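Local coordinates for protein NADH dehydrogenase, putative (Plasmodium falciparum, PDB 5JWC) that probably oxidises NADH with the help of a bound FAD and passes the electrons to ubiquinone, as a type II NADH dehydrogenase of the malaria parasite, at residues A[34-39]-A[58-63]; A[39-44]-A[87-92]; A[51-56]-A[97-102]. All coordinates share one frame; numbering follows the deposited sequence.

Contact 1 of 3, residues A[34-39]-A[58-63]. With FAD (flavin-adenine dinucleotide), chain C.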
# COMPACT_ATOMS: atom_id res chain seq x y z
N LEU A 34 -5.44 -22.68 14.25
CA LEU A 34 -6.17 -21.42 14.29
C LEU A 34 -5.17 -20.30 14.45
O LEU A 34 -4.49 -20.22 15.48
CB LEU A 34 -7.18 -21.38 15.42
CG LEU A 34 -8.23 -22.48 15.44
CD1 LEU A 34 -9.21 -22.20 16.60
CD2 LEU A 34 -8.94 -22.56 14.09
N GLY A 35 -5.08 -19.42 13.45
CA GLY A 35 -4.21 -18.25 13.54
C GLY A 35 -3.06 -18.36 12.55
O GLY A 35 -2.44 -19.43 12.38
N SER A 36 -2.76 -17.23 11.91
CA SER A 36 -1.67 -17.16 10.95
C SER A 36 -0.54 -16.26 11.48
O SER A 36 0.08 -15.52 10.73
CB SER A 36 -2.17 -16.65 9.59
OG SER A 36 -2.95 -15.46 9.73
N GLY A 37 -0.29 -16.33 12.79
CA GLY A 37 0.67 -15.44 13.40
C GLY A 37 1.95 -16.16 13.76
O GLY A 37 2.27 -17.19 13.17
N TRP A 38 2.67 -15.65 14.76
CA TRP A 38 3.96 -16.25 15.10
C TRP A 38 3.83 -17.72 15.48
O TRP A 38 4.63 -18.55 15.06
CB TRP A 38 4.64 -15.46 16.23
CG TRP A 38 5.38 -14.23 15.69
CD1 TRP A 38 4.91 -12.96 15.65
CD2 TRP A 38 6.67 -14.21 15.07
NE1 TRP A 38 5.84 -12.13 15.07
CE2 TRP A 38 6.93 -12.87 14.71
CE3 TRP A 38 7.65 -15.18 14.82
CZ2 TRP A 38 8.13 -12.48 14.10
CZ3 TRP A 38 8.84 -14.79 14.21
CH2 TRP A 38 9.06 -13.46 13.85
N GLY A 39 2.80 -18.06 16.24
CA GLY A 39 2.59 -19.46 16.57
C GLY A 39 2.09 -20.27 15.39
O GLY A 39 2.70 -21.27 14.99
N SER A 58 -7.57 -18.72 9.50
CA SER A 58 -7.36 -17.38 10.05
C SER A 58 -8.04 -16.36 9.17
O SER A 58 -8.10 -16.54 7.96
CB SER A 58 -5.86 -17.08 10.14
OG SER A 58 -5.67 -15.74 10.55
N PRO A 59 -8.57 -15.27 9.76
CA PRO A 59 -9.18 -14.24 8.90
C PRO A 59 -8.11 -13.43 8.16
O PRO A 59 -8.45 -12.66 7.26
CB PRO A 59 -9.95 -13.36 9.89
CG PRO A 59 -9.20 -13.52 11.20
CD PRO A 59 -8.71 -14.96 11.20
N ARG A 60 -6.85 -13.64 8.52
CA ARG A 60 -5.72 -12.93 7.93
C ARG A 60 -4.94 -13.90 7.06
O ARG A 60 -4.39 -14.89 7.56
CB ARG A 60 -4.82 -12.36 9.04
CG ARG A 60 -3.90 -11.22 8.64
CD ARG A 60 -3.07 -10.75 9.85
NE ARG A 60 -2.09 -11.75 10.24
CZ ARG A 60 -1.33 -11.67 11.33
NH1 ARG A 60 -1.44 -10.63 12.15
NH2 ARG A 60 -0.45 -12.63 11.60
N ASN A 61 -4.88 -13.64 5.75
CA ASN A 61 -4.24 -14.62 4.88
C ASN A 61 -2.75 -14.34 4.68
O ASN A 61 -2.11 -14.86 3.76
CB ASN A 61 -4.98 -14.73 3.54
CG ASN A 61 -4.66 -13.61 2.60
OD1 ASN A 61 -4.46 -12.47 3.03
ND2 ASN A 61 -4.60 -13.93 1.32
N TYR A 62 -2.18 -13.55 5.58
CA TYR A 62 -0.74 -13.34 5.60
C TYR A 62 -0.24 -13.43 7.04
O TYR A 62 -1.00 -13.23 7.97
CB TYR A 62 -0.37 -11.99 4.97
CG TYR A 62 -1.14 -10.84 5.58
CD1 TYR A 62 -0.63 -10.12 6.66
CD2 TYR A 62 -2.40 -10.49 5.10
CE1 TYR A 62 -1.32 -9.09 7.23
CE2 TYR A 62 -3.12 -9.43 5.67
CZ TYR A 62 -2.57 -8.75 6.74
OH TYR A 62 -3.26 -7.72 7.33
N PHE A 63 1.05 -13.72 7.21
CA PHE A 63 1.75 -13.65 8.50
C PHE A 63 2.33 -12.24 8.64
O PHE A 63 2.83 -11.69 7.66
CB PHE A 63 2.86 -14.71 8.56
CG PHE A 63 3.98 -14.39 9.54
CD1 PHE A 63 3.84 -14.65 10.90
CD2 PHE A 63 5.19 -13.86 9.08
CE1 PHE A 63 4.89 -14.38 11.80
CE2 PHE A 63 6.23 -13.59 9.96
CZ PHE A 63 6.08 -13.85 11.32
PA FAD C . -0.26 -13.38 16.61
O1A FAD C . -0.84 -12.02 16.87
O2A FAD C . 1.11 -13.36 16.03
O5B FAD C . -1.25 -14.23 15.67
C5B FAD C . -2.60 -14.44 16.01
C4B FAD C . -3.29 -14.91 14.74
O4B FAD C . -4.58 -15.39 15.06
C3B FAD C . -3.47 -13.76 13.75
O3B FAD C . -3.23 -14.25 12.45
C2B FAD C . -4.95 -13.43 13.85
O2B FAD C . -5.44 -12.93 12.63
C1B FAD C . -5.50 -14.82 14.15
N9A FAD C . -6.82 -14.85 14.77
C8A FAD C . -7.35 -13.97 15.69
N7A FAD C . -8.59 -14.40 16.01
C5A FAD C . -8.86 -15.53 15.32
C6A FAD C . -9.97 -16.36 15.28
N6A FAD C . -11.01 -16.12 16.08
N1A FAD C . -9.95 -17.47 14.47
C2A FAD C . -8.83 -17.75 13.71
N3A FAD C . -7.73 -16.92 13.75
C4A FAD C . -7.75 -15.82 14.54
N1 FAD C . 7.84 -10.16 20.32
C2 FAD C . 9.19 -10.41 20.41
O2 FAD C . 9.56 -11.49 20.86
N3 FAD C . 10.12 -9.47 19.99
C4 FAD C . 9.73 -8.27 19.47
O4 FAD C . 10.59 -7.46 19.10
C4X FAD C . 8.37 -8.00 19.36
N5 FAD C . 7.93 -6.81 18.84
C5X FAD C . 6.56 -6.57 18.73
C6 FAD C . 6.11 -5.38 18.19
C7 FAD C . 4.76 -5.11 18.08
C7M FAD C . 4.32 -3.79 17.49
C8 FAD C . 3.83 -6.05 18.50
C8M FAD C . 2.36 -5.78 18.39
C9 FAD C . 4.28 -7.25 19.04
C9A FAD C . 5.64 -7.52 19.16
N10 FAD C . 6.09 -8.71 19.69
C10 FAD C . 7.44 -8.96 19.78
C1' FAD C . 5.13 -9.75 20.21
C2' FAD C . 4.65 -10.76 19.20
O2' FAD C . 4.07 -10.09 18.12
C3' FAD C . 3.57 -11.58 19.88
O3' FAD C . 4.03 -12.13 21.09
C4' FAD C . 3.18 -12.67 18.89
O4' FAD C . 2.44 -12.05 17.88
C5' FAD C . 2.37 -13.79 19.53
O5' FAD C . 2.15 -14.77 18.54
P FAD C . 0.69 -15.44 18.40
O1P FAD C . 0.75 -16.52 17.34
O2P FAD C . 0.29 -15.91 19.77
O3P FAD C . -0.29 -14.21 17.99

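Contact 2 of 3, residues A[39-44]-A[87-92]. With FAD (flavin-adenine dinucleotide), chain C.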
# COMPACT_ATOMS: atom_id res chain seq x y z
N GLY A 39 2.80 -18.06 16.24
CA GLY A 39 2.59 -19.46 16.57
C GLY A 39 2.09 -20.27 15.39
O GLY A 39 2.70 -21.27 14.99
N GLY A 40 0.95 -19.85 14.84
CA GLY A 40 0.28 -20.60 13.79
C GLY A 40 1.14 -20.80 12.56
O GLY A 40 1.28 -21.93 12.08
N PHE A 41 1.73 -19.72 12.06
CA PHE A 41 2.56 -19.77 10.86
C PHE A 41 3.83 -20.59 11.08
O PHE A 41 4.20 -21.40 10.22
CB PHE A 41 2.92 -18.33 10.40
CG PHE A 41 3.68 -18.27 9.08
CD1 PHE A 41 3.18 -18.86 7.94
CD2 PHE A 41 4.90 -17.61 9.00
CE1 PHE A 41 3.88 -18.79 6.72
CE2 PHE A 41 5.60 -17.53 7.79
CZ PHE A 41 5.08 -18.12 6.65
N ASN A 42 4.51 -20.42 12.21
CA ASN A 42 5.71 -21.23 12.37
C ASN A 42 5.37 -22.71 12.58
O ASN A 42 6.15 -23.58 12.23
CB ASN A 42 6.60 -20.70 13.50
CG ASN A 42 7.36 -19.46 13.08
OD1 ASN A 42 8.34 -19.54 12.37
ND2 ASN A 42 6.86 -18.31 13.47
N PHE A 43 4.20 -23.00 13.13
CA PHE A 43 3.79 -24.40 13.22
C PHE A 43 3.64 -24.96 11.79
O PHE A 43 4.11 -26.07 11.48
CB PHE A 43 2.48 -24.51 13.99
CG PHE A 43 2.05 -25.94 14.28
CD1 PHE A 43 2.32 -26.52 15.52
CD2 PHE A 43 1.38 -26.69 13.32
CE1 PHE A 43 1.91 -27.84 15.81
CE2 PHE A 43 0.98 -28.01 13.59
CZ PHE A 43 1.24 -28.58 14.84
N LEU A 44 2.96 -24.19 10.94
CA LEU A 44 2.77 -24.55 9.54
C LEU A 44 4.11 -24.76 8.83
O LEU A 44 4.26 -25.70 8.04
CB LEU A 44 1.95 -23.46 8.82
CG LEU A 44 1.53 -23.74 7.37
CD1 LEU A 44 0.32 -24.69 7.36
CD2 LEU A 44 1.24 -22.44 6.58
N ARG A 87 -0.34 -18.76 1.57
CA ARG A 87 -0.40 -19.75 0.47
C ARG A 87 0.95 -20.04 -0.17
O ARG A 87 1.12 -21.09 -0.78
CB ARG A 87 -1.41 -19.31 -0.60
CG ARG A 87 -2.81 -19.35 -0.07
CD ARG A 87 -3.86 -19.23 -1.15
NE ARG A 87 -5.19 -19.28 -0.54
CZ ARG A 87 -5.80 -20.39 -0.14
NH1 ARG A 87 -5.22 -21.59 -0.29
NH2 ARG A 87 -7.01 -20.32 0.40
N ASN A 88 1.92 -19.15 -0.00
CA ASN A 88 3.27 -19.40 -0.52
C ASN A 88 4.00 -20.53 0.18
O ASN A 88 5.04 -20.99 -0.29
CB ASN A 88 4.15 -18.15 -0.40
CG ASN A 88 3.86 -17.12 -1.45
OD1 ASN A 88 3.20 -17.41 -2.45
ND2 ASN A 88 4.34 -15.90 -1.23
N PHE A 89 3.48 -20.97 1.32
CA PHE A 89 4.19 -21.96 2.13
C PHE A 89 3.36 -23.23 2.31
O PHE A 89 3.60 -23.99 3.25
CB PHE A 89 4.56 -21.36 3.51
CG PHE A 89 5.37 -20.10 3.41
CD1 PHE A 89 6.76 -20.14 3.50
CD2 PHE A 89 4.76 -18.89 3.17
CE1 PHE A 89 7.51 -18.97 3.38
CE2 PHE A 89 5.50 -17.71 3.05
CZ PHE A 89 6.89 -17.76 3.16
N LEU A 90 2.38 -23.44 1.44
CA LEU A 90 1.50 -24.61 1.57
C LEU A 90 1.98 -25.82 0.80
O LEU A 90 1.47 -26.91 1.00
CB LEU A 90 0.07 -24.27 1.12
CG LEU A 90 -0.77 -23.35 2.01
CD1 LEU A 90 -2.15 -23.13 1.41
CD2 LEU A 90 -0.89 -23.91 3.44
N ARG A 91 2.96 -25.63 -0.08
CA ARG A 91 3.43 -26.72 -0.95
C ARG A 91 4.88 -27.04 -0.64
O ARG A 91 5.78 -26.34 -1.08
CB ARG A 91 3.25 -26.36 -2.43
CG ARG A 91 1.79 -26.12 -2.83
CD ARG A 91 1.64 -25.40 -4.18
NE ARG A 91 2.35 -24.12 -4.23
CZ ARG A 91 1.88 -22.99 -3.70
NH1 ARG A 91 0.71 -22.99 -3.07
NH2 ARG A 91 2.58 -21.87 -3.80
N LYS A 92 5.12 -28.07 0.16
CA LYS A 92 6.49 -28.38 0.53
C LYS A 92 7.15 -29.26 -0.53
O LYS A 92 6.49 -29.82 -1.41
CB LYS A 92 6.54 -29.04 1.91
CG LYS A 92 6.41 -28.01 3.03
CD LYS A 92 6.31 -28.64 4.42
CE LYS A 92 6.27 -27.54 5.48
NZ LYS A 92 5.53 -27.92 6.69
PA FAD C . -0.26 -13.38 16.61
O1A FAD C . -0.84 -12.02 16.87
O2A FAD C . 1.11 -13.36 16.03
O5B FAD C . -1.25 -14.23 15.67
C5B FAD C . -2.60 -14.44 16.01
C4B FAD C . -3.29 -14.91 14.74
O4B FAD C . -4.58 -15.39 15.06
C3B FAD C . -3.47 -13.76 13.75
O3B FAD C . -3.23 -14.25 12.45
C2B FAD C . -4.95 -13.43 13.85
O2B FAD C . -5.44 -12.93 12.63
C1B FAD C . -5.50 -14.82 14.15
N9A FAD C . -6.82 -14.85 14.77
C8A FAD C . -7.35 -13.97 15.69
N7A FAD C . -8.59 -14.40 16.01
C5A FAD C . -8.86 -15.53 15.32
C6A FAD C . -9.97 -16.36 15.28
N6A FAD C . -11.01 -16.12 16.08
N1A FAD C . -9.95 -17.47 14.47
C2A FAD C . -8.83 -17.75 13.71
N3A FAD C . -7.73 -16.92 13.75
C4A FAD C . -7.75 -15.82 14.54
N1 FAD C . 7.84 -10.16 20.32
C2 FAD C . 9.19 -10.41 20.41
O2 FAD C . 9.56 -11.49 20.86
N3 FAD C . 10.12 -9.47 19.99
C4 FAD C . 9.73 -8.27 19.47
O4 FAD C . 10.59 -7.46 19.10
C4X FAD C . 8.37 -8.00 19.36
N5 FAD C . 7.93 -6.81 18.84
C5X FAD C . 6.56 -6.57 18.73
C6 FAD C . 6.11 -5.38 18.19
C7 FAD C . 4.76 -5.11 18.08
C7M FAD C . 4.32 -3.79 17.49
C8 FAD C . 3.83 -6.05 18.50
C8M FAD C . 2.36 -5.78 18.39
C9 FAD C . 4.28 -7.25 19.04
C9A FAD C . 5.64 -7.52 19.16
N10 FAD C . 6.09 -8.71 19.69
C10 FAD C . 7.44 -8.96 19.78
C1' FAD C . 5.13 -9.75 20.21
C2' FAD C . 4.65 -10.76 19.20
O2' FAD C . 4.07 -10.09 18.12
C3' FAD C . 3.57 -11.58 19.88
O3' FAD C . 4.03 -12.13 21.09
C4' FAD C . 3.18 -12.67 18.89
O4' FAD C . 2.44 -12.05 17.88
C5' FAD C . 2.37 -13.79 19.53
O5' FAD C . 2.15 -14.77 18.54
P FAD C . 0.69 -15.44 18.40
O1P FAD C . 0.75 -16.52 17.34
O2P FAD C . 0.29 -15.91 19.77
O3P FAD C . -0.29 -14.21 17.99

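Contact 3 of 3, residues A[51-56]-A[97-102]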
# COMPACT_ATOMS: atom_id res chain seq x y z
N LYS A 51 2.71 -36.51 6.86
CA LYS A 51 2.18 -37.26 7.99
C LYS A 51 0.77 -36.83 8.37
O LYS A 51 -0.02 -37.63 8.87
CB LYS A 51 3.11 -37.14 9.21
CG LYS A 51 4.53 -37.59 8.89
CD LYS A 51 5.42 -37.72 10.14
CE LYS A 51 6.78 -38.30 9.76
NZ LYS A 51 7.84 -38.06 10.79
N TYR A 52 0.45 -35.56 8.14
CA TYR A 52 -0.83 -35.04 8.57
C TYR A 52 -1.54 -34.28 7.46
O TYR A 52 -0.92 -33.83 6.50
CB TYR A 52 -0.68 -34.14 9.81
CG TYR A 52 -0.10 -34.84 11.04
CD1 TYR A 52 -0.93 -35.48 11.95
CD2 TYR A 52 1.27 -34.84 11.29
CE1 TYR A 52 -0.41 -36.11 13.09
CE2 TYR A 52 1.80 -35.47 12.42
CZ TYR A 52 0.95 -36.10 13.31
OH TYR A 52 1.47 -36.72 14.43
N ASP A 53 -2.85 -34.16 7.61
CA ASP A 53 -3.64 -33.28 6.77
C ASP A 53 -3.89 -31.98 7.51
O ASP A 53 -4.70 -31.91 8.44
CB ASP A 53 -4.97 -33.93 6.38
CG ASP A 53 -5.81 -33.03 5.50
OD1 ASP A 53 -5.32 -32.61 4.43
OD2 ASP A 53 -6.97 -32.74 5.89
N VAL A 54 -3.17 -30.94 7.10
CA VAL A 54 -3.11 -29.69 7.86
C VAL A 54 -3.90 -28.58 7.19
O VAL A 54 -3.67 -28.26 6.02
CB VAL A 54 -1.66 -29.23 8.03
CG1 VAL A 54 -1.60 -27.91 8.83
CG2 VAL A 54 -0.81 -30.33 8.67
N THR A 55 -4.81 -27.97 7.96
CA THR A 55 -5.49 -26.78 7.48
C THR A 55 -5.27 -25.63 8.45
O THR A 55 -5.52 -25.76 9.65
CB THR A 55 -7.02 -27.03 7.30
OG1 THR A 55 -7.22 -28.15 6.43
CG2 THR A 55 -7.68 -25.82 6.68
N LEU A 56 -4.79 -24.50 7.93
CA LEU A 56 -4.68 -23.31 8.74
C LEU A 56 -5.88 -22.42 8.48
O LEU A 56 -6.26 -22.15 7.33
CB LEU A 56 -3.37 -22.56 8.48
CG LEU A 56 -3.02 -21.45 9.48
CD1 LEU A 56 -1.47 -21.34 9.58
CD2 LEU A 56 -3.62 -20.11 9.09
N CYS A 97 1.03 -31.23 0.55
CA CYS A 97 0.55 -29.87 0.71
C CYS A 97 -0.32 -29.67 1.94
O CYS A 97 -0.96 -30.60 2.44
CB CYS A 97 -0.24 -29.44 -0.53
SG CYS A 97 0.72 -29.52 -2.06
N GLY A 98 -0.36 -28.43 2.40
CA GLY A 98 -1.31 -28.03 3.41
C GLY A 98 -2.40 -27.21 2.76
O GLY A 98 -2.34 -26.91 1.56
N ASN A 99 -3.39 -26.82 3.56
CA ASN A 99 -4.50 -26.02 3.10
C ASN A 99 -4.68 -24.78 3.95
O ASN A 99 -4.25 -24.74 5.11
CB ASN A 99 -5.78 -26.86 3.16
CG ASN A 99 -5.65 -28.14 2.36
OD1 ASN A 99 -5.86 -28.15 1.15
ND2 ASN A 99 -5.26 -29.23 3.04
N TYR A 100 -5.32 -23.77 3.39
CA TYR A 100 -5.62 -22.56 4.14
C TYR A 100 -7.04 -22.10 3.82
O TYR A 100 -7.45 -22.10 2.67
CB TYR A 100 -4.61 -21.43 3.84
CG TYR A 100 -5.14 -20.09 4.33
CD1 TYR A 100 -5.18 -19.77 5.68
CD2 TYR A 100 -5.66 -19.17 3.43
CE1 TYR A 100 -5.69 -18.55 6.13
CE2 TYR A 100 -6.17 -17.97 3.85
CZ TYR A 100 -6.19 -17.66 5.20
OH TYR A 100 -6.72 -16.44 5.60
N LEU A 101 -7.76 -21.65 4.84
CA LEU A 101 -9.12 -21.14 4.66
C LEU A 101 -9.24 -19.79 5.35
O LEU A 101 -8.84 -19.64 6.51
CB LEU A 101 -10.16 -22.11 5.25
CG LEU A 101 -10.35 -23.44 4.52
CD1 LEU A 101 -11.36 -24.30 5.26
CD2 LEU A 101 -10.79 -23.18 3.06
N GLN A 102 -9.77 -18.79 4.64
CA GLN A 102 -9.91 -17.48 5.26
C GLN A 102 -11.20 -17.40 6.05
O GLN A 102 -12.24 -16.97 5.54
CB GLN A 102 -9.86 -16.37 4.22
CG GLN A 102 -9.80 -15.00 4.86
CD GLN A 102 -9.42 -13.92 3.87
OE1 GLN A 102 -8.51 -13.12 4.13
NE2 GLN A 102 -10.11 -13.87 2.75
O HOH W 1 -1.34 -31.41 4.95

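Contact 1 of 3, residues A[34-39]-A[58-63]
The glycine-rich turn of a Rossmann-type dinucleotide fold, G35-S36-G37-W38-G39, meets the segment that follows the second parallel strand, and the FAD lies along both. S36 is the hub of the contact. Its OG sits between the backbone N and the carbonyl carbon (chi1 49°), a position from which it receives a hydrogen bond from S58 OG at 2.9 Å and gives one to R60 O at 2.7 Å. One buried hydroxyl is thereby gripped by two partners of the 58-63 segment. S58 OG also accepts from R60 N, closing an ST turn that fixes the path of the chain there. The guanidinium of R60 returns across the gap: NH2 donates to S36 O at 3.1 Å, the oxygen lying in the guanidinium plane while the nitrogen stands above the carbonyl plane. A bend at chi3 (70°) and a bond from NE to Y62 O set the orientation of the group, with FAD O3B over one face. D157 takes the remaining end, NH1, in a salt bridge. Farther along, F63 turns its edge to the face of W38, F63 CZ lying 3.6 Å from W38 CE2 and the planes at 82°. The two glycines let the cofactor come close, with G35 CA 3.3 Å from FAD O4B and G37 CA 3.2 Å from FAD O5B. Backbone amides then reach the ligand, W38 N to O2A at 3.0 Å and G39 N to O1P at 2.8 Å, G37 being the N-cap of helix 38-46. Around this buried junction, strand 53-57 bonds to G35 through I57, F63 of strand 62-64 pairs with E84 of the antiparallel strand 83-85, and W38 packs on helix 424-440.

Contact 2 of 3, residues A[39-44]-A[87-92]
F41 drives the rim of its ring into the face of F89, the T-shaped centre of a contact between the first helix of the FAD-binding Rossmann-type fold and the loop leading to strand 99-109. The F41 CZ atom stands over the centre of the F89 ring, 3.6 Å from both CD2 and CE2 of F89. The planes are 86° apart, so C-H groups of one ring point into the pi cloud of the other. F41 CG lies anti to its backbone N (chi1 -174°), which carries the ring out from the helix to this meeting. The F41 ring also stacks with F63, so it touches a second aromatic ring besides F89. This is the close part of the interface. Packing is slacker next to it, where L44 CD2 approaches L90 CD2 at 4.1 Å and the two leucines touch by their methyl groups alone. L44 is buried against V54 and L56 of the sheet, whereas F89 is partly exposed, and R91 beyond it lies at the surface, bonded to N218 of the second subunit. K92, also partly exposed, makes the one polar link: extended beyond CG, its chain brings NZ within 2.9 Å of L44 O, in the carbonyl plane and with a C=O...N angle of 159°. The same ammonium bonds to I47 O, more weakly to L45 O, and makes a cation-pi contact with F49. Carbonyls near the C-terminal end of helix 38-46 are thus gathered by one positive charge. The FAD phosphate lies near the other end of the helix, so the chemistry implies that a positive charge at the C-terminal carbonyls and a negative phosphate at the N-terminal end would both be expected to interact favourably with the helix dipole.

Contact 3 of 3, residues A[51-56]-A[97-102]
Strands 53-56 and 99-101 run parallel, their axes 4.5 Å apart at closest approach and 29° from exact alignment, as neighbours in the mixed sheet of the Rossmann-type FAD-binding domain. T55 is bridged with N99 and L56 with Y100. Three backbone hydrogen bonds stitch them: N99 N to V54 O, L56 N to N99 O and L101 N to L56 O, each 2.9 Å. Weaker CA-H...O contacts from T55 CA to N99 O and from Y100 CA to L56 O supplement them. On one face T55 and N99 lie side by side, OG1 of T55 3.8 Å from CB of N99, and T55 CG2 touches L101. On the other face L56 extends CD2 to the Y100 ring, 3.8 Å from CD1, its chi1 of -168° carrying that methyl toward the tyrosine; the leucine also packs on I33 and L44. The Y100 hydroxyl reaches past the strand to bond with S58 O. Strand 30-34 pairs with the other edge of strand 53-57, whose residues D53 and T55 bond to its backbone. Where the pairing gives out near C97, a water takes its place: it accepts from V54 N at 2.9 Å and donates to Y52 O and to C97 O, the last at 2.7 Å.

Helix 38-46 and strand 53-57 follow one another in the chain, and the three contacts draw on these elements and their neighbours. Contacts 1 and 2 share G39, their centres about 9 Å apart, and F63 CG lies 3.4 Å from F41 CD2, joining the aromatic pairs of both. Contacts 2 and 3, with centres about 8 Å apart, meet where L90 O probably accepts from G98 N at 2.8 Å. Contact 3 joins contact 1 through Y100 OH and S58 O, 2.7 Å apart. Of the three, contact 1 carries nearly all the contact with FAD, contact 2 adds only the shared G39, and in contact 3 the side chain of L56 comes no nearer to FAD than about 7 Å.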